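PDB 6BXS: mitochondrial association factor 1 from Toxoplasma gondii, which is encoded at a locus required for direct manipulation of host mitochondria and carries a macro domain, a fold that in relatives binds ADP-ribose. Local coordinates for residues 184-189 and 234-239; 228-233 and 261-266; 133-138 and 142-147. All coordinates share one frame; numbering follows the deposited sequence.

Interaction 1 of 3, residues 184-189 and 234-239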
loop_
_atom_site.group_PDB
_atom_site.type_symbol
_atom_site.label_atom_id
_atom_site.label_comp_id
_atom_site.label_asym_id
_atom_site.label_seq_id
_atom_site.Cartn_x
_atom_site.Cartn_y
_atom_site.Cartn_z
ATOM N N MET A 184 13.526 -8.945 -6.160
ATOM C CA MET A 184 13.177 -9.879 -5.097
ATOM C C MET A 184 12.435 -9.170 -3.958
ATOM O O MET A 184 11.453 -9.691 -3.430
ATOM C CB MET A 184 14.443 -10.554 -4.570
ATOM C CG MET A 184 14.215 -11.894 -3.900
ATOM S SD MET A 184 15.755 -12.815 -3.691
ATOM C CE MET A 184 16.209 -13.185 -5.383
ATOM N N ALA A 185 12.904 -7.980 -3.591
ATOM C CA ALA A 185 12.277 -7.196 -2.527
ATOM C C ALA A 185 10.910 -6.675 -2.967
ATOM O O ALA A 185 9.972 -6.611 -2.171
ATOM C CB ALA A 185 13.183 -6.035 -2.117
ATOM N N TYR A 186 10.805 -6.306 -4.240
ATOM C CA TYR A 186 9.563 -5.768 -4.790
ATOM C C TYR A 186 8.459 -6.826 -4.786
ATOM O O TYR A 186 7.309 -6.535 -4.456
ATOM C CB TYR A 186 9.782 -5.250 -6.215
ATOM C CG TYR A 186 8.914 -4.060 -6.582
ATOM C CD1 TYR A 186 7.538 -4.191 -6.735
ATOM C CD2 TYR A 186 9.475 -2.806 -6.782
ATOM C CE1 TYR A 186 6.747 -3.101 -7.072
ATOM C CE2 TYR A 186 8.693 -1.715 -7.118
ATOM C CZ TYR A 186 7.333 -1.867 -7.264
ATOM O OH TYR A 186 6.559 -0.778 -7.601
ATOM N N LYS A 187 8.812 -8.051 -5.162
ATOM C CA LYS A 187 7.859 -9.156 -5.152
ATOM C C LYS A 187 7.416 -9.476 -3.729
ATOM O O LYS A 187 6.236 -9.714 -3.476
ATOM C CB LYS A 187 8.469 -10.399 -5.798
ATOM C CG LYS A 187 8.774 -10.242 -7.275
ATOM C CD LYS A 187 9.657 -11.372 -7.771
ATOM C CE LYS A 187 10.059 -11.172 -9.219
ATOM N NZ LYS A 187 11.304 -11.902 -9.572
ATOM N N ALA A 188 8.378 -9.487 -2.811
ATOM C CA ALA A 188 8.104 -9.709 -1.394
ATOM C C ALA A 188 7.139 -8.658 -0.859
ATOM O O ALA A 188 6.264 -8.957 -0.048
ATOM C CB ALA A 188 9.400 -9.685 -0.600
ATOM N N THR A 189 7.311 -7.424 -1.322
ATOM C CA THR A 189 6.460 -6.318 -0.898
ATOM C C THR A 189 5.027 -6.501 -1.403
ATOM O O THR A 189 4.067 -6.308 -0.656
ATOM C CB THR A 189 7.010 -4.968 -1.399
ATOM O OG1 THR A 189 8.334 -4.770 -0.887
ATOM C CG2 THR A 189 6.124 -3.816 -0.944
ATOM N N GLY A 234 8.370 -0.340 -13.464
ATOM C CA GLY A 234 7.110 -0.807 -14.010
ATOM C C GLY A 234 7.120 -2.313 -14.197
ATOM O O GLY A 234 6.138 -2.995 -13.896
ATOM N N ARG A 235 8.240 -2.832 -14.689
ATOM C CA ARG A 235 8.401 -4.266 -14.897
ATOM C C ARG A 235 8.463 -5.016 -13.567
ATOM O O ARG A 235 7.891 -6.095 -13.428
ATOM C CB ARG A 235 9.665 -4.546 -15.712
ATOM C CG ARG A 235 9.647 -3.963 -17.118
ATOM C CD ARG A 235 8.535 -4.554 -17.964
ATOM N NE ARG A 235 8.575 -6.019 -17.967
ATOM C CZ ARG A 235 7.578 -6.817 -17.588
ATOM N NH1 ARG A 235 7.744 -8.132 -17.632
ATOM N NH2 ARG A 235 6.417 -6.326 -17.168
ATOM N N ALA A 236 9.164 -4.440 -12.595
ATOM C CA ALA A 236 9.266 -5.036 -11.267
ATOM C C ALA A 236 7.886 -5.132 -10.622
ATOM O O ALA A 236 7.540 -6.144 -10.011
ATOM C CB ALA A 236 10.204 -4.228 -10.396
ATOM N N ASN A 237 7.108 -4.065 -10.762
ATOM C CA ASN A 237 5.753 -4.026 -10.230
ATOM C C ASN A 237 4.836 -5.017 -10.941
ATOM O O ASN A 237 4.084 -5.745 -10.300
ATOM C CB ASN A 237 5.178 -2.614 -10.342
ATOM C CG ASN A 237 3.715 -2.547 -9.949
ATOM O OD1 ASN A 237 3.375 -2.597 -8.767
ATOM N ND2 ASN A 237 2.837 -2.432 -10.941
ATOM N N ALA A 238 4.908 -5.042 -12.267
ATOM C CA ALA A 238 4.074 -5.937 -13.062
ATOM C C ALA A 238 4.322 -7.394 -12.688
ATOM O O ALA A 238 3.384 -8.143 -12.432
ATOM C CB ALA A 238 4.330 -5.720 -14.543
ATOM N N VAL A 239 5.590 -7.786 -12.645
ATOM C CA VAL A 239 5.956 -9.155 -12.306
ATOM C C VAL A 239 5.584 -9.486 -10.859
ATOM O O VAL A 239 5.178 -10.609 -10.557
ATOM C CB VAL A 239 7.466 -9.392 -12.530
ATOM C CG1 VAL A 239 7.906 -10.735 -11.963
ATOM C CG2 VAL A 239 7.792 -9.322 -14.014
#
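Next to Tyr186, whose ring lies against Ala236 and Asn237 of the facing helix, the carbonyl oxygen Ala185 O takes two hydrogen bonds from one residue: Thr189 N at 2.9 Å and Thr189 OG1 at 2.8 Å. The donors come from opposite faces of the carbonyl plane, and the OG1 bond holds the threonine's chi1 near -59°. No hydrogen bond crosses between 184-189 and 234-239, which meet by van der Waals packing alone. Ala236 CB sits over one face of the Tyr186 ring, 4.2 Å from its centroid, in a CH-pi contact displaced toward the rim. Asn237 N lies over the same face, and Tyr186 CE1 presses on Asn237 CA at 3.4 Å. Helices 179-202 and 230-248 of this macro domain meet here, their local axes 8.9 Å apart and crossing at -44°. The tyrosine ring stands 75° from the Asn237 amide plane. Its OH rests against Asn237 CB at 3.6 Å, but the hydroxyl's hydrogen bond goes to the backbone oxygen Leu219 O, so this buried polar group is satisfied. To one side of the tyrosine, the Lys187 chain runs out extended toward the surface, its CE meeting Val239 CG1 at 3.5 Å.

Interaction 2 of 3, residues 228-233 and 261-266. With SO4 (sulfate ion), chain H.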
loop_
_atom_site.group_PDB
_atom_site.type_symbol
_atom_site.label_atom_id
_atom_site.label_comp_id
_atom_site.label_asym_id
_atom_site.label_seq_id
_atom_site.Cartn_x
_atom_site.Cartn_y
_atom_site.Cartn_z
ATOM N N ARG A 228 17.481 4.728 -10.374
ATOM C CA ARG A 228 16.795 3.691 -11.140
ATOM C C ARG A 228 15.812 4.260 -12.162
ATOM O O ARG A 228 15.095 5.222 -11.886
ATOM C CB ARG A 228 16.057 2.738 -10.194
ATOM C CG ARG A 228 15.344 1.601 -10.901
ATOM C CD ARG A 228 14.856 0.541 -9.925
ATOM N NE ARG A 228 15.947 -0.297 -9.434
ATOM C CZ ARG A 228 16.499 -1.291 -10.125
ATOM N NH1 ARG A 228 16.070 -1.580 -11.348
ATOM N NH2 ARG A 228 17.486 -1.999 -9.595
ATOM N N GLY A 229 15.788 3.650 -13.344
ATOM C CA GLY A 229 14.877 4.050 -14.401
ATOM C C GLY A 229 13.464 3.576 -14.120
ATOM O O GLY A 229 13.263 2.509 -13.539
ATOM N N LEU A 230 12.482 4.369 -14.534
ATOM C CA LEU A 230 11.086 4.065 -14.242
ATOM C C LEU A 230 10.621 2.799 -14.952
ATOM O O LEU A 230 9.761 2.083 -14.444
ATOM C CB LEU A 230 10.191 5.244 -14.631
ATOM C CG LEU A 230 10.072 6.354 -13.584
ATOM C CD1 LEU A 230 9.379 7.575 -14.171
ATOM C CD2 LEU A 230 9.322 5.859 -12.354
ATOM N N HIS A 231 11.191 2.514 -16.118
ATOM C CA HIS A 231 10.813 1.321 -16.867
ATOM C C HIS A 231 11.078 0.059 -16.052
ATOM O O HIS A 231 10.232 -0.834 -15.981
ATOM C CB HIS A 231 11.564 1.245 -18.195
ATOM C CG HIS A 231 11.376 -0.055 -18.914
ATOM N ND1 HIS A 231 12.224 -1.129 -18.744
ATOM C CD2 HIS A 231 10.428 -0.460 -19.792
ATOM C CE1 HIS A 231 11.811 -2.136 -19.492
ATOM N NE2 HIS A 231 10.722 -1.756 -20.138
ATOM N N SER A 232 12.252 -0.009 -15.434
ATOM C CA SER A 232 12.627 -1.169 -14.631
ATOM C C SER A 232 11.697 -1.338 -13.434
ATOM O O SER A 232 11.538 -2.441 -12.915
ATOM C CB SER A 232 14.072 -1.045 -14.151
ATOM O OG SER A 232 14.214 0.045 -13.258
ATOM N N ILE A 233 11.085 -0.239 -13.000
ATOM C CA ILE A 233 10.186 -0.262 -11.852
ATOM C C ILE A 233 8.793 -0.729 -12.266
ATOM O O ILE A 233 8.113 -1.426 -11.511
ATOM C CB ILE A 233 10.105 1.126 -11.186
ATOM C CG1 ILE A 233 11.481 1.497 -10.621
ATOM C CG2 ILE A 233 9.037 1.139 -10.089
ATOM C CD1 ILE A 233 11.533 2.806 -9.862
ATOM N N SER A 261 4.073 9.354 -16.171
ATOM C CA SER A 261 4.703 8.450 -17.138
ATOM C C SER A 261 3.893 7.173 -17.382
ATOM O O SER A 261 4.267 6.351 -18.221
ATOM C CB SER A 261 6.114 8.073 -16.677
ATOM O OG SER A 261 6.077 7.189 -15.571
ATOM N N ASP A 262 2.793 7.014 -16.648
ATOM C CA ASP A 262 1.897 5.867 -16.805
ATOM C C ASP A 262 2.665 4.542 -16.741
ATOM O O ASP A 262 2.324 3.569 -17.415
ATOM C CB ASP A 262 1.123 5.987 -18.129
ATOM C CG ASP A 262 -0.379 6.151 -17.926
ATOM O OD1 ASP A 262 -0.899 5.763 -16.858
ATOM O OD2 ASP A 262 -1.046 6.665 -18.850
ATOM N N THR A 263 3.692 4.512 -15.900
ATOM C CA THR A 263 4.620 3.390 -15.852
ATOM C C THR A 263 3.969 2.108 -15.333
ATOM O O THR A 263 4.298 1.016 -15.795
ATOM C CB THR A 263 5.841 3.742 -14.980
ATOM O OG1 THR A 263 6.631 4.724 -15.660
ATOM C CG2 THR A 263 6.711 2.523 -14.703
ATOM N N ALA A 264 3.053 2.237 -14.376
ATOM C CA ALA A 264 2.358 1.071 -13.838
ATOM C C ALA A 264 1.594 0.356 -14.947
ATOM O O ALA A 264 1.665 -0.866 -15.083
ATOM C CB ALA A 264 1.412 1.477 -12.718
ATOM N N LEU A 265 0.869 1.135 -15.740
ATOM C CA LEU A 265 0.127 0.616 -16.882
ATOM C C LEU A 265 1.049 -0.057 -17.897
ATOM O O LEU A 265 0.825 -1.202 -18.281
ATOM C CB LEU A 265 -0.654 1.750 -17.550
ATOM C CG LEU A 265 -1.446 1.408 -18.817
ATOM C CD1 LEU A 265 -2.524 0.379 -18.526
ATOM C CD2 LEU A 265 -2.055 2.666 -19.408
ATOM N N ARG A 266 2.089 0.656 -18.321
ATOM C CA ARG A 266 2.995 0.151 -19.352
ATOM C C ARG A 266 3.689 -1.144 -18.952
ATOM O O ARG A 266 3.893 -2.025 -19.785
ATOM C CB ARG A 266 4.057 1.197 -19.690
ATOM C CG ARG A 266 3.586 2.290 -20.628
ATOM C CD ARG A 266 4.721 2.737 -21.532
ATOM N NE ARG A 266 4.642 4.155 -21.865
ATOM C CZ ARG A 266 5.469 4.772 -22.702
ATOM N NH1 ARG A 266 6.440 4.096 -23.303
ATOM N NH2 ARG A 266 5.322 6.067 -22.940
HETATM S S SO4 H . 7.399 0.319 -22.861
HETATM O O1 SO4 H . 8.797 0.120 -23.239
HETATM O O2 SO4 H . 7.336 0.757 -21.468
HETATM O O3 SO4 H . 6.800 1.338 -23.720
HETATM O O4 SO4 H . 6.671 -0.936 -23.019
#
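Leu230 leans on Thr263, the first residue of helix 263-276, and on Ser261 just before it. Its CB faces Thr263 OG1 at 3.7 Å. From there CG swings anti to the carbonyl carbon (chi1 -84°), and the branch it carries sends CD1 to the Ser261 hydroxyl, 3.6 Å from OG. The same side chain also packs on Arg225. Behind it the backbone is close as well, with Thr263 CG2 only 3.1 Å from Leu230 O, a tight methyl-to-oxygen contact. Thr263 OG1 donates to Ser261 OG, and Ser261 OG in turn bonds Glu259, whose other carboxylate oxygen accepts from Thr263 N. Within 228-233, Ser232 OG donates to Gly229 O (2.7 Å) and receives Arg228 NH1 within the guanidinium plane. Arg228 is further held by a salt bridge to Asp179. At the surface, Arg266 NH1 grips O3 of a sulfate, probably from the crystallisation liquor, at 2.8 Å, while the edge of the His231 ring points at the ion's O2. What meets here are the first turns of helices 230-248 and 263-276, the last two long helices of the macro domain, with the loop residue Leu218 touching both Leu230 and Thr263.

Interaction 3 of 3, residues 133-138 and 142-147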
loop_
_atom_site.group_PDB
_atom_site.type_symbol
_atom_site.label_atom_id
_atom_site.label_comp_id
_atom_site.label_asym_id
_atom_site.label_seq_id
_atom_site.Cartn_x
_atom_site.Cartn_y
_atom_site.Cartn_z
ATOM N N THR A 133 17.140 -10.490 5.148
ATOM C CA THR A 133 17.597 -11.879 5.183
ATOM C C THR A 133 17.961 -12.361 3.783
ATOM O O THR A 133 19.039 -12.916 3.561
ATOM C CB THR A 133 16.527 -12.822 5.772
ATOM O OG1 THR A 133 15.336 -12.767 4.976
ATOM C CG2 THR A 133 16.203 -12.433 7.213
ATOM N N VAL A 134 17.047 -12.133 2.849
ATOM C CA VAL A 134 17.213 -12.553 1.467
ATOM C C VAL A 134 17.799 -11.407 0.641
ATOM O O VAL A 134 18.361 -11.621 -0.434
ATOM C CB VAL A 134 15.861 -13.028 0.898
ATOM C CG1 VAL A 134 15.829 -12.954 -0.607
ATOM C CG2 VAL A 134 15.574 -14.452 1.361
ATOM N N TRP A 135 17.661 -10.191 1.160
ATOM C CA TRP A 135 18.350 -9.027 0.611
ATOM C C TRP A 135 19.073 -8.301 1.741
ATOM O O TRP A 135 18.835 -8.589 2.912
ATOM C CB TRP A 135 17.366 -8.089 -0.090
ATOM C CG TRP A 135 16.267 -7.604 0.801
ATOM C CD1 TRP A 135 16.349 -6.614 1.736
ATOM C CD2 TRP A 135 14.917 -8.082 0.839
ATOM N NE1 TRP A 135 15.136 -6.450 2.358
ATOM C CE2 TRP A 135 14.239 -7.338 1.825
ATOM C CE3 TRP A 135 14.216 -9.068 0.137
ATOM C CZ2 TRP A 135 12.896 -7.549 2.126
ATOM C CZ3 TRP A 135 12.882 -9.275 0.438
ATOM C CH2 TRP A 135 12.236 -8.519 1.422
ATOM N N ASP A 136 19.956 -7.371 1.391
ATOM C CA ASP A 136 20.678 -6.580 2.385
ATOM C C ASP A 136 20.033 -5.205 2.534
ATOM O O ASP A 136 19.895 -4.467 1.560
ATOM C CB ASP A 136 22.153 -6.440 1.999
ATOM C CG ASP A 136 23.024 -5.998 3.166
ATOM O OD1 ASP A 136 22.630 -5.059 3.890
ATOM O OD2 ASP A 136 24.101 -6.598 3.362
ATOM N N GLU A 137 19.647 -4.867 3.761
ATOM C CA GLU A 137 18.988 -3.594 4.041
ATOM C C GLU A 137 19.881 -2.401 3.703
ATOM O O GLU A 137 19.402 -1.275 3.563
ATOM C CB GLU A 137 18.566 -3.523 5.512
ATOM C CG GLU A 137 19.725 -3.387 6.493
ATOM C CD GLU A 137 19.278 -3.407 7.944
ATOM O OE1 GLU A 137 18.085 -3.676 8.202
ATOM O OE2 GLU A 137 20.122 -3.152 8.831
ATOM N N SER A 138 21.179 -2.654 3.571
ATOM C CA SER A 138 22.136 -1.594 3.275
ATOM C C SER A 138 21.955 -1.029 1.867
ATOM O O SER A 138 22.338 0.112 1.605
ATOM C CB SER A 138 23.568 -2.111 3.444
ATOM O OG SER A 138 23.878 -3.082 2.461
ATOM N N LYS A 142 15.864 -0.234 5.116
ATOM C CA LYS A 142 15.442 -1.152 6.170
ATOM C C LYS A 142 13.917 -1.231 6.250
ATOM O O LYS A 142 13.214 -0.305 5.848
ATOM C CB LYS A 142 16.037 -0.730 7.521
ATOM C CG LYS A 142 15.173 0.201 8.356
ATOM C CD LYS A 142 15.879 0.585 9.652
ATOM C CE LYS A 142 15.062 1.580 10.466
ATOM N NZ LYS A 142 14.907 2.887 9.764
ATOM N N ASN A 143 13.428 -2.357 6.766
ATOM C CA ASN A 143 11.996 -2.627 6.916
ATOM C C ASN A 143 11.275 -2.766 5.579
ATOM O O ASN A 143 10.060 -2.588 5.501
ATOM C CB ASN A 143 11.319 -1.534 7.747
ATOM C CG ASN A 143 11.972 -1.341 9.098
ATOM O OD1 ASN A 143 12.441 -2.297 9.715
ATOM N ND2 ASN A 143 12.006 -0.099 9.566
ATOM N N VAL A 144 12.022 -3.094 4.531
ATOM C CA VAL A 144 11.433 -3.318 3.216
ATOM C C VAL A 144 10.565 -4.569 3.238
ATOM O O VAL A 144 10.935 -5.578 3.836
ATOM C CB VAL A 144 12.518 -3.464 2.132
ATOM C CG1 VAL A 144 11.905 -3.878 0.798
ATOM C CG2 VAL A 144 13.289 -2.162 1.981
ATOM N N GLY A 145 9.412 -4.495 2.580
ATOM C CA GLY A 145 8.473 -5.601 2.544
ATOM C C GLY A 145 7.511 -5.582 3.718
ATOM O O GLY A 145 6.536 -6.332 3.741
ATOM N N ALA A 146 7.789 -4.730 4.700
ATOM C CA ALA A 146 6.905 -4.578 5.848
ATOM C C ALA A 146 5.578 -3.990 5.395
ATOM O O ALA A 146 5.547 -2.935 4.763
ATOM C CB ALA A 146 7.545 -3.696 6.907
ATOM N N THR A 147 4.488 -4.678 5.719
ATOM C CA THR A 147 3.154 -4.258 5.311
ATOM C C THR A 147 2.228 -4.170 6.518
ATOM O O THR A 147 2.132 -5.106 7.311
ATOM C CB THR A 147 2.550 -5.224 4.274
ATOM O OG1 THR A 147 3.414 -5.304 3.133
ATOM C CG2 THR A 147 1.173 -4.747 3.832
HETATM O O HOH W 1 14.963 -4.478 4.529
HETATM O O HOH W 2 15.525 -4.502 7.383
#
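The indole of Trp135 meets Val144 at its edge: Val144 O lies near the ring plane, 3.3 Å from Trp135 CZ2, and water 1 sits in plane beside NE1. Over one face of the six-membered ring comes Ala185 from helix 179-202. The partner segment contains a type II beta turn, Asn143 to Ala146, closed by Ala146 N to Asn143 O and leading into strand 147-152 of the macro-domain sheet; Gly145 takes its third position with positive phi. Val144 turns its side chain to the tryptophan as well, CG1 anti to the backbone N (chi1 173°) and 4.0 Å from Trp135 CZ2. Water 1 bridges the two segments, accepting from Trp135 NE1 at 2.9 Å and, less closely, from Val144 N, so that the buried indole N-H is satisfied. Asp136 N-caps the short helix 137-140: its OD1 takes both Ser138 N and Ser138 OG, the hydroxyl from well above the carboxylate plane. The Glu137 side chain, extended beyond CG, crosses the base of Lys142, with OE1 3.7 Å from Lys142 CB. Water 2 makes a second bridge, donating to Glu137 OE1 at 2.8 Å and accepting from Asn143 N at 3.1 Å.

In the fold
Along the chain interaction 3 closes first, before helix 179-202 begins; interactions 1 and 2 then cross, their segments alternating. Interaction 1 sits in the middle, its centre about 12 Å from that of interaction 2 and about 13 Å from that of interaction 3, whereas 2 and 3 lie about 22 Å apart without touching. Helix 230-248 serves both 1 and 2, with Gly234 CA packed 3.4 Å from Thr263 CG2. Helix 179-202 links 1 to 3, with Ala188 CB 3.7 Å from Trp135 CZ3. This continuous run of packing ties the loop before strand 147-152 and the helices 179-202, 230-248 and 263-276 into one macro-domain body.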